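Local structure of single-strand DNA-binding protein (3BTP) at residues A[401-409]-A[493-501]. The protein binds single-stranded DNA regardless of its sequence and mediates nuclear uptake of the transferred T-DNA strand during Agrobacterium infection of plants. Sequence-based numbering, arbitrary orientation.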
# COMPACT_ATOMS: atom_id res chain seq x y z
N ARG A 401 21.58 -14.36 4.89
CA ARG A 401 20.85 -15.64 4.86
C ARG A 401 20.07 -15.90 6.14
O ARG A 401 18.97 -16.45 6.09
CB ARG A 401 21.84 -16.76 4.66
CG ARG A 401 21.25 -18.16 4.39
CD ARG A 401 22.37 -19.20 4.58
NE ARG A 401 23.27 -19.15 3.43
CZ ARG A 401 23.25 -19.99 2.41
NH1 ARG A 401 22.39 -20.98 2.34
NH2 ARG A 401 24.09 -19.80 1.40
N ASP A 402 20.66 -15.54 7.28
CA ASP A 402 19.98 -15.69 8.57
C ASP A 402 18.79 -14.75 8.86
O ASP A 402 18.13 -14.97 9.87
CB ASP A 402 20.97 -15.68 9.72
CG ASP A 402 21.52 -14.29 10.08
OD1 ASP A 402 21.11 -13.13 9.62
OD2 ASP A 402 22.43 -14.38 10.96
N GLY A 403 18.53 -13.74 8.01
CA GLY A 403 17.34 -12.89 8.13
C GLY A 403 17.49 -11.74 9.07
O GLY A 403 16.52 -11.03 9.36
N ASN A 404 18.69 -11.56 9.62
CA ASN A 404 18.84 -10.63 10.78
C ASN A 404 19.68 -9.40 10.55
O ASN A 404 19.71 -8.52 11.38
CB ASN A 404 19.43 -11.36 11.99
CG ASN A 404 18.49 -12.36 12.57
OD1 ASN A 404 18.94 -13.44 12.92
ND2 ASN A 404 17.19 -12.04 12.62
N ARG A 405 20.38 -9.39 9.44
CA ARG A 405 21.33 -8.38 9.18
C ARG A 405 21.23 -7.86 7.74
O ARG A 405 21.19 -8.64 6.83
CB ARG A 405 22.72 -9.01 9.35
CG ARG A 405 23.85 -7.98 9.07
CD ARG A 405 25.21 -8.56 9.57
NE ARG A 405 25.33 -8.50 11.03
CZ ARG A 405 26.42 -8.93 11.69
NH1 ARG A 405 27.41 -9.44 11.01
NH2 ARG A 405 26.52 -8.85 13.00
N TYR A 406 21.34 -6.55 7.58
CA TYR A 406 21.63 -5.89 6.28
C TYR A 406 23.07 -5.49 6.07
O TYR A 406 23.77 -5.03 6.98
CB TYR A 406 20.77 -4.63 6.06
CG TYR A 406 19.30 -4.94 5.77
CD1 TYR A 406 18.34 -4.71 6.75
CD2 TYR A 406 18.88 -5.35 4.47
CE1 TYR A 406 16.94 -4.92 6.48
CE2 TYR A 406 17.49 -5.58 4.15
CZ TYR A 406 16.54 -5.38 5.21
OH TYR A 406 15.21 -5.60 5.02
N MET A 407 23.50 -5.66 4.82
CA MET A 407 24.85 -5.31 4.41
C MET A 407 24.82 -4.85 2.96
O MET A 407 23.85 -5.07 2.24
CB MET A 407 25.82 -6.52 4.61
CG MET A 407 25.58 -7.73 3.75
SD MET A 407 26.38 -9.28 4.20
CE MET A 407 25.25 -9.85 5.49
N SER A 408 25.88 -4.19 2.52
CA SER A 408 26.07 -3.96 1.08
C SER A 408 26.04 -5.24 0.24
O SER A 408 26.34 -6.34 0.69
CB SER A 408 27.38 -3.16 0.80
OG SER A 408 28.47 -4.05 0.94
N PRO A 409 25.67 -5.08 -1.02
CA PRO A 409 25.73 -6.21 -1.96
C PRO A 409 27.13 -6.83 -2.18
O PRO A 409 27.23 -8.07 -2.25
CB PRO A 409 25.17 -5.60 -3.28
CG PRO A 409 24.44 -4.35 -2.82
CD PRO A 409 25.12 -3.85 -1.63
N GLY A 493 28.84 -0.30 8.94
CA GLY A 493 27.94 -0.17 7.81
C GLY A 493 26.79 -1.16 7.88
O GLY A 493 25.78 -0.95 7.20
N THR A 494 26.92 -2.23 8.69
CA THR A 494 25.79 -3.16 8.73
C THR A 494 24.74 -2.71 9.73
O THR A 494 24.99 -1.86 10.58
CB THR A 494 26.26 -4.64 8.92
OG1 THR A 494 26.80 -4.81 10.22
CG2 THR A 494 27.33 -5.05 7.85
N TYR A 495 23.55 -3.28 9.60
CA TYR A 495 22.51 -3.15 10.55
C TYR A 495 22.11 -4.57 10.97
O TYR A 495 21.86 -5.41 10.11
CB TYR A 495 21.23 -2.54 9.94
CG TYR A 495 21.31 -1.05 9.75
CD1 TYR A 495 21.05 -0.20 10.81
CD2 TYR A 495 21.72 -0.52 8.49
CE1 TYR A 495 21.14 1.20 10.64
CE2 TYR A 495 21.81 0.84 8.31
CZ TYR A 495 21.56 1.68 9.40
OH TYR A 495 21.66 3.03 9.21
N THR A 496 21.87 -4.76 12.26
CA THR A 496 21.58 -6.07 12.78
C THR A 496 20.37 -5.91 13.69
O THR A 496 20.27 -4.90 14.38
CB THR A 496 22.81 -6.71 13.50
OG1 THR A 496 23.82 -6.96 12.55
CG2 THR A 496 22.48 -8.10 14.10
N ASN A 497 19.45 -6.88 13.65
CA ASN A 497 18.17 -6.91 14.45
C ASN A 497 18.50 -6.80 15.96
O ASN A 497 19.47 -7.41 16.41
CB ASN A 497 17.61 -8.30 14.12
CG ASN A 497 16.24 -8.64 14.70
OD1 ASN A 497 15.62 -7.96 15.55
ND2 ASN A 497 15.77 -9.81 14.24
N VAL A 498 17.70 -6.05 16.75
CA VAL A 498 17.89 -6.04 18.21
C VAL A 498 17.88 -7.43 18.87
O VAL A 498 18.64 -7.64 19.82
CB VAL A 498 16.97 -5.02 19.03
CG1 VAL A 498 17.59 -3.65 19.14
CG2 VAL A 498 15.61 -4.92 18.51
N VAL A 499 17.10 -8.38 18.35
CA VAL A 499 16.97 -9.75 18.89
C VAL A 499 18.28 -10.50 18.89
O VAL A 499 18.57 -11.32 19.82
CB VAL A 499 15.88 -10.60 18.13
CG1 VAL A 499 15.88 -12.04 18.62
CG2 VAL A 499 14.46 -10.01 18.35
N GLU A 500 19.09 -10.24 17.87
CA GLU A 500 20.43 -10.75 17.89
C GLU A 500 21.28 -10.10 18.97
O GLU A 500 22.17 -10.74 19.50
CB GLU A 500 21.10 -10.62 16.51
CG GLU A 500 20.64 -11.65 15.55
CD GLU A 500 21.13 -13.04 15.99
OE1 GLU A 500 22.37 -13.29 15.84
OE2 GLU A 500 20.29 -13.84 16.52
N TYR A 501 21.04 -8.82 19.29
CA TYR A 501 21.83 -8.16 20.35
C TYR A 501 21.58 -8.85 21.73
O TYR A 501 22.51 -9.10 22.48
CB TYR A 501 21.58 -6.66 20.43
CG TYR A 501 22.45 -5.83 19.51
CD1 TYR A 501 22.21 -5.80 18.14
CD2 TYR A 501 23.54 -5.12 20.01
CE1 TYR A 501 23.00 -5.05 17.30
CE2 TYR A 501 24.40 -4.36 19.16
CZ TYR A 501 24.10 -4.32 17.81
OH TYR A 501 24.88 -3.55 16.99
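Two neighbouring antiparallel strands of a closed beta barrel meet where Arg405 faces Thr496 and Tyr406 faces Tyr495. The short strands 405-407 and 494-497 run at 170° to each other. Tyr406 and Tyr495 form the hydrogen-bonded pair: Tyr406 N gives to Tyr495 O at 2.8 Å, and Tyr495 N returns a longer bond to Tyr406 O at 3.2 Å. The ladder ends with Asn497 N bonded to Asn404 O at 2.8 Å. Arg405 and Thr496, a non-hydrogen-bonded pair, are joined instead through their side chains. Arg405 leaves with CG anti to its backbone N (chi1 180°) and bends at chi3, which brings NE to 2.6 Å from Thr496 OG1, close to the guanidinium plane; a weak second bond comes from NH2. Thr494 OG1 lies over one face of the same guanidinium without bonding to it, 4.1 Å from Arg405 NE. It and Thr496 OG1 are both hydrogen-bonded to Asp484 OD2 of the adjoining strand 480-485, whose carboxylate would probably favour the arginine's charge. On the other face of the sheet the tyrosines touch only near their roots, Tyr406 CB to Tyr495 CB at 4.4 Å; their rings diverge, and the hydroxyls bond to the carbonyls of Pro347 and Ala451. Past the ladder, Glu500 CG packs 3.7 Å from Asn404 CG, while its carboxylate is engaged by Arg503. Asn497 is the N-cap of helix 498-503, its OD1 accepting from Val499 N at 3.2 Å. The result is an antiparallel strand pair in a closed beta barrel, whose strand 494-497 passes directly into an N-capped helix.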